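Local coordinates for DUF5636 domain-containing protein (PDB 4RD8) that is of unknown function but forms a compact, all-helical chain from Legionella pneumophila, assigned to a family of unknown function, at residues P26-Q29 / L30-I34; L48-L51 / N52-T56; F106-L109 / V110-F114; T154-I157 / C158-Y162; P195-L198 / S199-Q203. The protein carries 3 engineered substitutions. All blocks are in the same frame, centred on the assembly; numbering follows the deposited sequence.

Interaction 1: residues P26-Q29 / L30-I34; sequences PFIQ and LCTKI
The carbonyl oxygen of Ile28 is gripped twice by Thr32, one turn further along the same alpha-helix. Thr32 N donates to Ile28 O at 2.9 Å, the normal i to i+4 bond, and the hydroxyl adds a second bond, Thr32 OG1 to Ile28 O at 2.8 Å. The two donors come from opposite faces of the carbonyl plane, the hydroxyl lying well above it, 38° out. Thr32 suits this place because its chi1 of -61° sets OG1 beside its own backbone N, where it can reach back to the preceding turn; at a partly exposed position, the hydroxyl thus finds a partner within the helix.

On the buried side the pair Phe27 and Cys31 is also one turn apart. The Phe27 ring presents a face to the thiol, with Cys31 SG 3.7 Å from the ring centroid, a sulfur-aromatic contact. A small, polarisable sulfur fits here, where Cys31 also packs on Cys179 and Leu183 of helix 179-184. Leu30 turns to another neighbour, its branched end meeting Ile161 of helix 157-162.

The more polar flank belongs to Gln29 and Lys33. Both amide and ammonium converge on Glu150: Gln29 NE2 by a hydrogen bond and Lys33 NZ by a salt bridge. The Lys33 chain, bent at each torsion beyond CB, crosses the Gln29 chain obliquely, passing beside its NH2 end. Its methylene Lys33 CD consequently lies 3.6 Å from Gln29 NE2.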
# COMPACT_ATOMS: atom_id res chain seq x y z
N PRO A 26 6.05 -9.87 17.74
CA PRO A 26 5.06 -8.83 17.42
C PRO A 26 5.10 -8.42 15.95
O PRO A 26 4.05 -8.16 15.36
CB PRO A 26 5.49 -7.67 18.32
CG PRO A 26 6.09 -8.35 19.53
CD PRO A 26 6.86 -9.51 18.92
N PHE A 27 6.29 -8.38 15.35
CA PHE A 27 6.40 -8.05 13.94
C PHE A 27 5.70 -9.10 13.09
O PHE A 27 4.95 -8.77 12.17
CB PHE A 27 7.86 -7.94 13.51
CG PHE A 27 8.05 -7.73 12.04
CD1 PHE A 27 7.72 -6.51 11.45
CD2 PHE A 27 8.56 -8.74 11.24
CE1 PHE A 27 7.91 -6.30 10.09
CE2 PHE A 27 8.73 -8.54 9.88
CZ PHE A 27 8.41 -7.32 9.30
N ILE A 28 5.96 -10.37 13.40
CA ILE A 28 5.38 -11.48 12.66
C ILE A 28 3.86 -11.42 12.75
O ILE A 28 3.17 -11.63 11.75
CB ILE A 28 5.89 -12.84 13.19
CG1 ILE A 28 7.38 -13.00 12.91
CG2 ILE A 28 5.12 -13.99 12.55
CD1 ILE A 28 8.04 -14.16 13.66
N GLN A 29 3.35 -11.11 13.94
CA GLN A 29 1.91 -11.01 14.14
C GLN A 29 1.32 -9.88 13.30
O GLN A 29 0.27 -10.05 12.67
CB GLN A 29 1.58 -10.80 15.62
CG GLN A 29 0.10 -10.56 15.92
CD GLN A 29 -0.80 -11.76 15.61
OE1 GLN A 29 -0.31 -12.86 15.33
NE2 GLN A 29 -2.11 -11.55 15.69
N LEU A 30 2.00 -8.73 13.26
CA LEU A 30 1.54 -7.59 12.48
C LEU A 30 1.48 -7.94 10.99
O LEU A 30 0.49 -7.62 10.32
CB LEU A 30 2.42 -6.37 12.72
CG LEU A 30 2.34 -5.76 14.14
CD1 LEU A 30 3.36 -4.64 14.29
CD2 LEU A 30 0.94 -5.25 14.46
N CYS A 31 2.51 -8.61 10.48
CA CYS A 31 2.52 -9.01 9.07
C CYS A 31 1.42 -10.02 8.76
O CYS A 31 0.82 -9.98 7.69
CB CYS A 31 3.88 -9.61 8.68
SG CYS A 31 5.24 -8.42 8.67
N THR A 32 1.19 -10.94 9.70
CA THR A 32 0.19 -11.97 9.52
C THR A 32 -1.19 -11.33 9.42
O THR A 32 -2.00 -11.72 8.58
CB THR A 32 0.24 -12.97 10.67
OG1 THR A 32 1.53 -13.59 10.68
CG2 THR A 32 -0.83 -14.04 10.51
N LYS A 33 -1.45 -10.33 10.26
CA LYS A 33 -2.73 -9.62 10.23
C LYS A 33 -2.92 -8.90 8.88
O LYS A 33 -4.01 -8.96 8.30
CB LYS A 33 -2.83 -8.65 11.41
CG LYS A 33 -2.85 -9.33 12.77
CD LYS A 33 -4.10 -10.15 12.98
CE LYS A 33 -5.32 -9.27 13.24
NZ LYS A 33 -5.30 -8.70 14.62
N ILE A 34 -1.87 -8.25 8.39
CA ILE A 34 -1.91 -7.57 7.10
C ILE A 34 -2.19 -8.56 5.97
O ILE A 34 -3.04 -8.31 5.11
CB ILE A 34 -0.61 -6.80 6.83
CG1 ILE A 34 -0.55 -5.60 7.77
CG2 ILE A 34 -0.53 -6.34 5.38
CD1 ILE A 34 0.75 -4.83 7.69

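Interaction 2: residues L48-L51 / N52-T56; sequences LIEL and NEQLT
Gln54 NE2 donates to Glu50 OE2 at 2.7 Å, joining two long polar side chains one helical turn apart. The bond is nearly straight, 176° at the hydrogen, and uses the anti lone pair of OE2, the one facing away from the other carboxylate oxygen. The acceptor lies in the plane of the Gln54 amide, while the carboxylate plane is turned 73° from it. A bend in the Glu50 chain (chi2 66°) brings its carboxylate to the amide, which Gln54 holds out on a chain extended beyond CG.

A second polar link runs through water 1, which donates to Ile49 O and accepts from Asn52 ND2 at 3.0 Å. The other end of that amide, Asn52 OD1, receives the backbone N-H of Leu213, so an asparagine suits this buried place: it offers a donor to the water and an acceptor to helix 211-218. Further out, Thr56 OG1 donates to Asn52 O at 2.7 Å, doubling the regular bond from Thr56 N.

The apolar face of helix 41-61 carries Leu48, Leu51 and Leu55. Leu51 and Leu55 pack on Leu78 of helix 69-85, while Leu48 and Leu51 meet Leu213.

Glu50 OE1 and Glu53 OE1 stand 4.3 Å apart, a proximity of like charges that could raise the proton affinity of either; the N-H donated by the neutral amide of Gln54 would favour the charged form of Glu50.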
# COMPACT_ATOMS: atom_id res chain seq x y z
N LEU A 48 -11.78 0.53 0.63
CA LEU A 48 -11.85 1.15 -0.70
C LEU A 48 -13.05 2.07 -0.81
O LEU A 48 -12.97 3.16 -1.39
CB LEU A 48 -11.88 0.09 -1.82
CG LEU A 48 -10.57 -0.65 -2.10
CD1 LEU A 48 -10.82 -1.84 -3.02
CD2 LEU A 48 -9.57 0.30 -2.76
N ILE A 49 -14.18 1.63 -0.26
CA ILE A 49 -15.37 2.47 -0.16
C ILE A 49 -15.05 3.75 0.63
O ILE A 49 -15.44 4.85 0.23
CB ILE A 49 -16.55 1.71 0.49
CG1 ILE A 49 -17.09 0.66 -0.49
CG2 ILE A 49 -17.65 2.66 0.90
CD1 ILE A 49 -18.00 -0.36 0.14
N GLU A 50 -14.33 3.60 1.74
CA GLU A 50 -13.98 4.74 2.59
C GLU A 50 -13.06 5.70 1.83
O GLU A 50 -13.25 6.92 1.88
CB GLU A 50 -13.32 4.26 3.89
CG GLU A 50 -12.80 5.37 4.81
CD GLU A 50 -13.91 6.25 5.38
OE1 GLU A 50 -15.04 5.75 5.60
OE2 GLU A 50 -13.64 7.44 5.63
N LEU A 51 -12.07 5.14 1.13
CA LEU A 51 -11.13 5.94 0.36
C LEU A 51 -11.88 6.68 -0.74
O LEU A 51 -11.64 7.87 -0.98
CB LEU A 51 -10.04 5.05 -0.25
CG LEU A 51 -8.94 5.77 -1.03
CD1 LEU A 51 -8.14 6.67 -0.11
CD2 LEU A 51 -8.04 4.76 -1.74
N ASN A 52 -12.81 5.97 -1.39
CA ASN A 52 -13.66 6.57 -2.42
C ASN A 52 -14.51 7.70 -1.86
O ASN A 52 -14.73 8.70 -2.53
CB ASN A 52 -14.57 5.53 -3.05
CG ASN A 52 -15.49 6.12 -4.11
OD1 ASN A 52 -15.10 6.28 -5.27
ND2 ASN A 52 -16.71 6.45 -3.71
N GLU A 53 -15.00 7.52 -0.64
CA GLU A 53 -15.87 8.52 -0.03
C GLU A 53 -15.08 9.76 0.36
O GLU A 53 -15.55 10.89 0.19
CB GLU A 53 -16.61 7.94 1.16
CG GLU A 53 -17.66 8.88 1.72
CD GLU A 53 -18.59 8.20 2.69
OE1 GLU A 53 -18.21 8.06 3.88
OE2 GLU A 53 -19.71 7.82 2.28
N GLN A 54 -13.87 9.57 0.89
CA GLN A 54 -13.03 10.70 1.25
C GLN A 54 -12.62 11.50 0.01
O GLN A 54 -12.63 12.73 0.02
CB GLN A 54 -11.82 10.23 2.07
CG GLN A 54 -12.20 9.63 3.42
CD GLN A 54 -11.00 9.33 4.29
OE1 GLN A 54 -9.91 9.87 4.07
NE2 GLN A 54 -11.19 8.47 5.29
N LEU A 55 -12.28 10.79 -1.06
CA LEU A 55 -11.95 11.43 -2.34
C LEU A 55 -13.14 12.19 -2.94
O LEU A 55 -13.00 13.33 -3.40
CB LEU A 55 -11.45 10.37 -3.33
CG LEU A 55 -11.07 10.80 -4.75
CD1 LEU A 55 -9.95 11.84 -4.70
CD2 LEU A 55 -10.65 9.59 -5.58
N THR A 56 -14.31 11.55 -2.93
CA THR A 56 -15.54 12.18 -3.42
C THR A 56 -15.81 13.47 -2.66
O THR A 56 -16.17 14.50 -3.26
CB THR A 56 -16.76 11.24 -3.22
OG1 THR A 56 -16.56 10.04 -3.98
CG2 THR A 56 -18.03 11.93 -3.68
O HOH W 1 -17.77 5.46 -1.12

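Interaction 3: residues F106-L109 / V110-F114; sequences FMFL and VSSGF
Val110 CG2 approaches the Phe106 ring obliquely, 3.6 Å from Phe106 CE2, and forms the tight, buried part of this contact. Phe106 reaches it because its CG is anti to the backbone N (chi1 -179°), which swings the ring along the helix toward the next turn. Trp180 of helix 179-184 touches both: it packs on Val110 and meets the Phe106 ring edge-to-face. A compact, beta-branched valine fits against both aromatic residues.

Here helix 103-111 ends in a Schellman motif. Gly113 takes a positive phi of 98°, a conformation that glycine adopts readily and that a side chain would crowd. The turn is closed by two bonds back into the last turn, from Gly113 N to Val110 O and from Phe114 N to Leu109 O, the latter 3.1 Å long.

The other flank is more open and polar. Phe108 is exposed, and its carbonyl oxygen accepts the hydroxyl of Ser112, with OG 2.8 Å from Phe108 O; Ser111 OG joins from the opposite face of the carbonyl plane in one of its two conformers. Serines suit a helix end, since their short hydroxyls can serve a carbonyl that the backbone no longer serves fully; the bond from Ser112 N to Phe108 O is weak. Ser112 OG also lies over one face of the Phe108 ring, and across the turn Leu109 CD2 and Phe114 CD2 meet more loosely, at 4.1 Å.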
# COMPACT_ATOMS: atom_id res chain seq x y z
N PHE A 106 16.06 1.06 -3.91
CA PHE A 106 14.64 1.07 -3.58
C PHE A 106 14.42 0.63 -2.13
O PHE A 106 13.72 1.30 -1.37
CB PHE A 106 13.86 0.14 -4.53
CG PHE A 106 12.38 0.12 -4.27
CD1 PHE A 106 11.55 1.09 -4.81
CD2 PHE A 106 11.83 -0.86 -3.45
CE1 PHE A 106 10.18 1.08 -4.55
CE2 PHE A 106 10.46 -0.87 -3.19
CZ PHE A 106 9.64 0.10 -3.74
N MSE A 107 15.04 -0.47 -1.75
CA MSE A 107 14.86 -1.01 -0.40
C MSE A 107 15.47 -0.09 0.67
O MSE A 107 14.96 0.01 1.78
CB MSE A 107 15.36 -2.45 -0.30
CG MSE A 107 14.49 -3.42 -1.10
SE MSE A 107 12.60 -3.43 -0.54
CE MSE A 107 12.63 -5.27 0.09
N PHE A 108 16.54 0.61 0.31
CA PHE A 108 17.10 1.61 1.22
C PHE A 108 16.06 2.70 1.50
O PHE A 108 15.87 3.13 2.65
CB PHE A 108 18.39 2.22 0.66
CG PHE A 108 18.87 3.42 1.44
CD1 PHE A 108 19.60 3.25 2.60
CD2 PHE A 108 18.55 4.70 1.03
CE1 PHE A 108 20.03 4.36 3.34
CE2 PHE A 108 18.99 5.81 1.76
CZ PHE A 108 19.72 5.64 2.91
N LEU A 109 15.39 3.17 0.46
CA LEU A 109 14.40 4.24 0.66
C LEU A 109 13.19 3.73 1.44
O LEU A 109 12.62 4.47 2.24
CB LEU A 109 13.97 4.83 -0.69
CG LEU A 109 15.14 5.58 -1.35
CD1 LEU A 109 14.76 5.98 -2.79
CD2 LEU A 109 15.49 6.83 -0.53
N VAL A 110 12.80 2.48 1.20
CA VAL A 110 11.71 1.87 1.98
C VAL A 110 12.11 1.84 3.45
O VAL A 110 11.34 2.24 4.34
CB VAL A 110 11.39 0.43 1.49
CG1 VAL A 110 10.47 -0.30 2.50
CG2 VAL A 110 10.72 0.48 0.12
N SER A 111 13.34 1.39 3.71
CA SER A 111 13.83 1.28 5.08
C SER A 111 13.92 2.65 5.74
O SER A 111 13.98 2.74 6.97
CB SER A 111 15.20 0.60 5.14
OG SER A 111 16.23 1.51 4.78
N SER A 112 13.94 3.70 4.93
CA SER A 112 14.04 5.06 5.44
C SER A 112 12.67 5.72 5.61
O SER A 112 12.60 6.86 6.07
CB SER A 112 14.91 5.93 4.53
OG SER A 112 16.20 5.33 4.37
N GLY A 113 11.60 5.02 5.24
CA GLY A 113 10.25 5.53 5.44
C GLY A 113 9.58 6.21 4.26
O GLY A 113 8.49 6.76 4.41
N PHE A 114 10.21 6.18 3.09
CA PHE A 114 9.63 6.80 1.90
C PHE A 114 8.72 5.84 1.14
O PHE A 114 9.05 4.67 0.94
CB PHE A 114 10.73 7.28 0.94
CG PHE A 114 11.55 8.41 1.48
CD1 PHE A 114 11.15 9.72 1.31
CD2 PHE A 114 12.74 8.16 2.17
CE1 PHE A 114 11.91 10.78 1.80
CE2 PHE A 114 13.49 9.21 2.67
CZ PHE A 114 13.08 10.53 2.48

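Interaction 4: residues T154-I157 / C158-Y162; sequences TSEI and CDRIY
Glu156 OE1 receives both Arg160 NH2, at 2.7 Å, and Arg160 NE, at 2.8 Å, in a salt bridge spanning the first turn of helix 157-162. A single carboxylate oxygen sits at the edge of the guanidinium, near its plane, between the two nitrogens. Each N-H must therefore point partly past it, and both hydrogen bonds are weak in angle, 122° for NE. The carboxylate and guanidinium planes are only 26° apart.

Backbone geometry positions the pair. Glu156 holds the N-cap position, and its carbonyl accepts Arg160 N at 2.9 Å, setting the two side chains one turn apart on the same flank. Arg160 then runs extended from CG to NE, Glu156 is extended beyond CG (chi2 -179°), and the two long chains cross obliquely, bringing OE1 to the NE/NH2 edge. Nearby, water 2 takes the N-H of Asp159 and donates to Ser155 O, serving a first-turn amide of the helix.

Further along the helix widens into a pi-type turn: Ile157 O takes Ile161 N at 3.0 Å and, weakly, Tyr162 N. Ile157 and Ile161 turn their branched side chains inward, both onto Trp135 of helix 130-144, as suits a buried face.

With one carboxylate oxygen shared by two guanidinium N-H groups, the positive charge of Arg160 probably favours the ionised form of Glu156.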
# COMPACT_ATOMS: atom_id res chain seq x y z
N THR A 154 -1.32 4.55 15.33
CA THR A 154 -1.38 4.68 13.88
C THR A 154 -0.08 5.30 13.35
O THR A 154 0.44 4.87 12.32
CB THR A 154 -2.60 5.52 13.46
OG1 THR A 154 -3.80 4.83 13.85
CG2 THR A 154 -2.61 5.74 11.95
N SER A 155 0.45 6.26 14.09
CA SER A 155 1.65 6.99 13.67
C SER A 155 2.91 6.11 13.70
O SER A 155 3.97 6.54 13.23
CB SER A 155 1.86 8.21 14.56
OG SER A 155 2.16 7.83 15.89
N GLU A 156 2.80 4.90 14.24
CA GLU A 156 3.96 3.99 14.30
C GLU A 156 3.91 2.86 13.28
O GLU A 156 4.76 1.98 13.29
CB GLU A 156 4.15 3.44 15.72
CG GLU A 156 4.45 4.55 16.74
CD GLU A 156 4.67 4.04 18.15
OE1 GLU A 156 4.59 2.82 18.38
OE2 GLU A 156 4.91 4.88 19.05
N ILE A 157 2.92 2.89 12.39
CA ILE A 157 2.79 1.85 11.37
C ILE A 157 4.02 1.82 10.47
O ILE A 157 4.54 0.75 10.15
CB ILE A 157 1.51 2.06 10.53
CG1 ILE A 157 0.28 1.64 11.33
CG2 ILE A 157 1.56 1.24 9.24
CD1 ILE A 157 -1.04 2.07 10.70
N CYS A 158 4.51 2.99 10.08
CA CYS A 158 5.68 3.04 9.19
C CYS A 158 6.92 2.44 9.88
O CYS A 158 7.56 1.53 9.34
CB CYS A 158 5.97 4.48 8.75
SG CYS A 158 7.23 4.56 7.46
N ASP A 159 7.23 2.92 11.08
CA ASP A 159 8.40 2.42 11.79
C ASP A 159 8.30 0.93 12.16
O ASP A 159 9.29 0.20 12.05
CB ASP A 159 8.67 3.23 13.06
CG ASP A 159 9.15 4.64 12.77
OD1 ASP A 159 9.45 4.95 11.61
OD2 ASP A 159 9.25 5.43 13.73
N ARG A 160 7.13 0.50 12.62
CA ARG A 160 6.99 -0.86 13.14
C ARG A 160 6.82 -1.93 12.06
O ARG A 160 7.06 -3.12 12.31
CB ARG A 160 5.82 -0.95 14.11
CG ARG A 160 6.07 -0.26 15.43
CD ARG A 160 4.95 -0.57 16.39
NE ARG A 160 5.08 0.22 17.61
CZ ARG A 160 4.69 -0.20 18.82
NH1 ARG A 160 4.17 -1.40 18.97
NH2 ARG A 160 4.84 0.60 19.87
N ILE A 161 6.36 -1.52 10.89
CA ILE A 161 6.10 -2.48 9.82
C ILE A 161 6.81 -2.16 8.50
O ILE A 161 7.70 -2.90 8.06
CB ILE A 161 4.58 -2.65 9.57
CG1 ILE A 161 3.82 -2.90 10.89
CG2 ILE A 161 4.34 -3.80 8.62
CD1 ILE A 161 2.31 -2.68 10.78
N TYR A 162 6.41 -1.06 7.87
CA TYR A 162 6.91 -0.72 6.53
C TYR A 162 8.43 -0.67 6.42
O TYR A 162 9.02 -1.29 5.55
CB TYR A 162 6.31 0.61 6.09
CG TYR A 162 6.70 1.07 4.69
CD1 TYR A 162 6.02 0.59 3.58
CD2 TYR A 162 7.69 2.00 4.50
CE1 TYR A 162 6.35 1.04 2.29
CE2 TYR A 162 8.04 2.45 3.22
CZ TYR A 162 7.35 1.96 2.12
OH TYR A 162 7.69 2.41 0.86
O HOH W 2 6.18 5.28 12.08

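Interaction 5: residues P195-L198 / S199-Q203; sequences PEWL and SDHIQ
A chi1 near 180° in both residues, -175° in Trp197 and -178° in His201, sends their rings off the helix side by side and in the same direction. One turn apart, the two flat groups can then stack. The six-membered ring of Trp197 and the imidazole of His201 form an offset stack, with planes only 12° apart and centroids separated by 4.7 Å. Trp197 CH2 lies over the imidazole face, 3.7 Å from His201 ND1. On the backbone side of the stack, His201 CB sits over the indole face at 4.0 Å from the centroid of the six-membered ring, a CH-pi contact.

This is an i to i+4 pairing within helix 195-204, whose backbone bond from His201 N to Trp197 O, 2.9 Å, sets the spacing of the rings. A histidine suits the place because it offers a flat face to the indole while its NE2 is hydrogen-bonded to Asn45 of helix 41-61. Both side chains also touch Thr41 of that helix.

The buried side of the same turn is aliphatic. Leu198 CD1 meets Ile202 CD1 at 4.0 Å, the two branched chains giving an apolar surface directed at neighbouring helices: Leu198 packs on Gln134 of helix 130-144, and Ile202 on Leu48 and on Ile217 of helix 211-218. Pro195 fills the first turn, where its missing N-H costs no helical bond, and its carbonyl accepts Ser199 N at 2.9 Å.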
# COMPACT_ATOMS: atom_id res chain seq x y z
N PRO A 195 -0.59 -6.38 -6.52
CA PRO A 195 -0.98 -5.05 -7.00
C PRO A 195 -1.66 -5.09 -8.37
O PRO A 195 -2.48 -4.21 -8.64
CB PRO A 195 0.37 -4.30 -7.09
CG PRO A 195 1.39 -5.41 -7.27
CD PRO A 195 0.87 -6.54 -6.42
N GLU A 196 -1.34 -6.07 -9.21
CA GLU A 196 -2.01 -6.19 -10.49
C GLU A 196 -3.48 -6.51 -10.26
O GLU A 196 -4.36 -5.98 -10.95
CB GLU A 196 -1.38 -7.29 -11.36
CG GLU A 196 0.12 -7.17 -11.54
CD GLU A 196 0.56 -5.77 -11.91
OE1 GLU A 196 0.37 -5.39 -13.08
OE2 GLU A 196 1.08 -5.06 -11.03
N TRP A 197 -3.74 -7.38 -9.31
CA TRP A 197 -5.12 -7.76 -9.04
C TRP A 197 -5.88 -6.58 -8.44
O TRP A 197 -7.01 -6.31 -8.83
CB TRP A 197 -5.20 -8.98 -8.12
CG TRP A 197 -6.61 -9.47 -7.92
CD1 TRP A 197 -7.25 -10.45 -8.63
CD2 TRP A 197 -7.57 -8.98 -6.96
NE1 TRP A 197 -8.54 -10.59 -8.17
CE2 TRP A 197 -8.75 -9.71 -7.14
CE3 TRP A 197 -7.52 -7.99 -5.97
CZ2 TRP A 197 -9.89 -9.48 -6.36
CZ3 TRP A 197 -8.65 -7.77 -5.20
CH2 TRP A 197 -9.82 -8.51 -5.40
N LEU A 198 -5.25 -5.87 -7.50
CA LEU A 198 -5.92 -4.74 -6.86
C LEU A 198 -6.20 -3.61 -7.85
O LEU A 198 -7.28 -3.03 -7.83
CB LEU A 198 -5.14 -4.21 -5.65
CG LEU A 198 -5.70 -2.97 -4.95
CD1 LEU A 198 -7.09 -3.21 -4.41
CD2 LEU A 198 -4.76 -2.53 -3.84
N SER A 199 -5.24 -3.33 -8.72
CA SER A 199 -5.42 -2.30 -9.73
C SER A 199 -6.59 -2.60 -10.66
O SER A 199 -7.39 -1.71 -10.97
CB SER A 199 -4.13 -2.12 -10.53
OG SER A 199 -4.43 -1.68 -11.85
N ASP A 200 -6.70 -3.85 -11.09
CA ASP A 200 -7.78 -4.25 -11.99
C ASP A 200 -9.12 -4.28 -11.25
O ASP A 200 -10.17 -3.97 -11.81
CB ASP A 200 -7.50 -5.63 -12.58
CG ASP A 200 -6.29 -5.64 -13.51
OD1 ASP A 200 -5.88 -4.55 -13.96
OD2 ASP A 200 -5.76 -6.74 -13.78
N HIS A 201 -9.07 -4.67 -9.98
CA HIS A 201 -10.25 -4.68 -9.14
C HIS A 201 -10.86 -3.28 -9.03
O HIS A 201 -12.07 -3.11 -9.11
CB HIS A 201 -9.90 -5.20 -7.74
CG HIS A 201 -11.06 -5.30 -6.82
ND1 HIS A 201 -12.13 -6.16 -7.02
CD2 HIS A 201 -11.35 -4.64 -5.66
CE1 HIS A 201 -13.00 -6.03 -6.06
NE2 HIS A 201 -12.54 -5.10 -5.21
N ILE A 202 -10.00 -2.27 -8.88
CA ILE A 202 -10.44 -0.89 -8.73
C ILE A 202 -11.00 -0.33 -10.04
O ILE A 202 -12.09 0.25 -10.06
CB ILE A 202 -9.31 0.01 -8.20
CG1 ILE A 202 -9.02 -0.30 -6.73
CG2 ILE A 202 -9.67 1.48 -8.36
CD1 ILE A 202 -7.73 0.34 -6.20
N GLN A 203 -10.26 -0.51 -11.13
CA GLN A 203 -10.65 0.03 -12.43
C GLN A 203 -11.91 -0.63 -13.00
O GLN A 203 -12.62 -0.03 -13.81
CB GLN A 203 -9.49 -0.05 -13.43
CG GLN A 203 -8.37 0.95 -13.12
CD GLN A 203 -7.26 0.95 -14.17
OE1 GLN A 203 -7.52 0.99 -15.37
NE2 GLN A 203 -6.02 0.92 -13.71

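How the interactions relate
The five contacts follow one another along the chain, each on, or at an end of, a different helix: 25-38, 41-61, 103-111, 157-162 and 195-204. Two groups emerge in space. Interactions 1, 3 and 4 are linked through helix 157-162: Ile34 packs on Ile161 and Phe27 on Arg160 O, while Tyr162 OH, 2.6 Å from Phe114 O, probably hydrogen-bonds it. Centres of interactions 1 and 4 are 12 Å apart, those of 3 and 4 13 Å. Interactions 2 and 5 form the other group, joined by Leu48 against Leu198 and His201. Interactions 4 and 5 lie on opposite sides of the chain's centre. These contacts join helices far apart in sequence, 25-38 with 157-162 and 41-61 with 195-204, into one all-helical body.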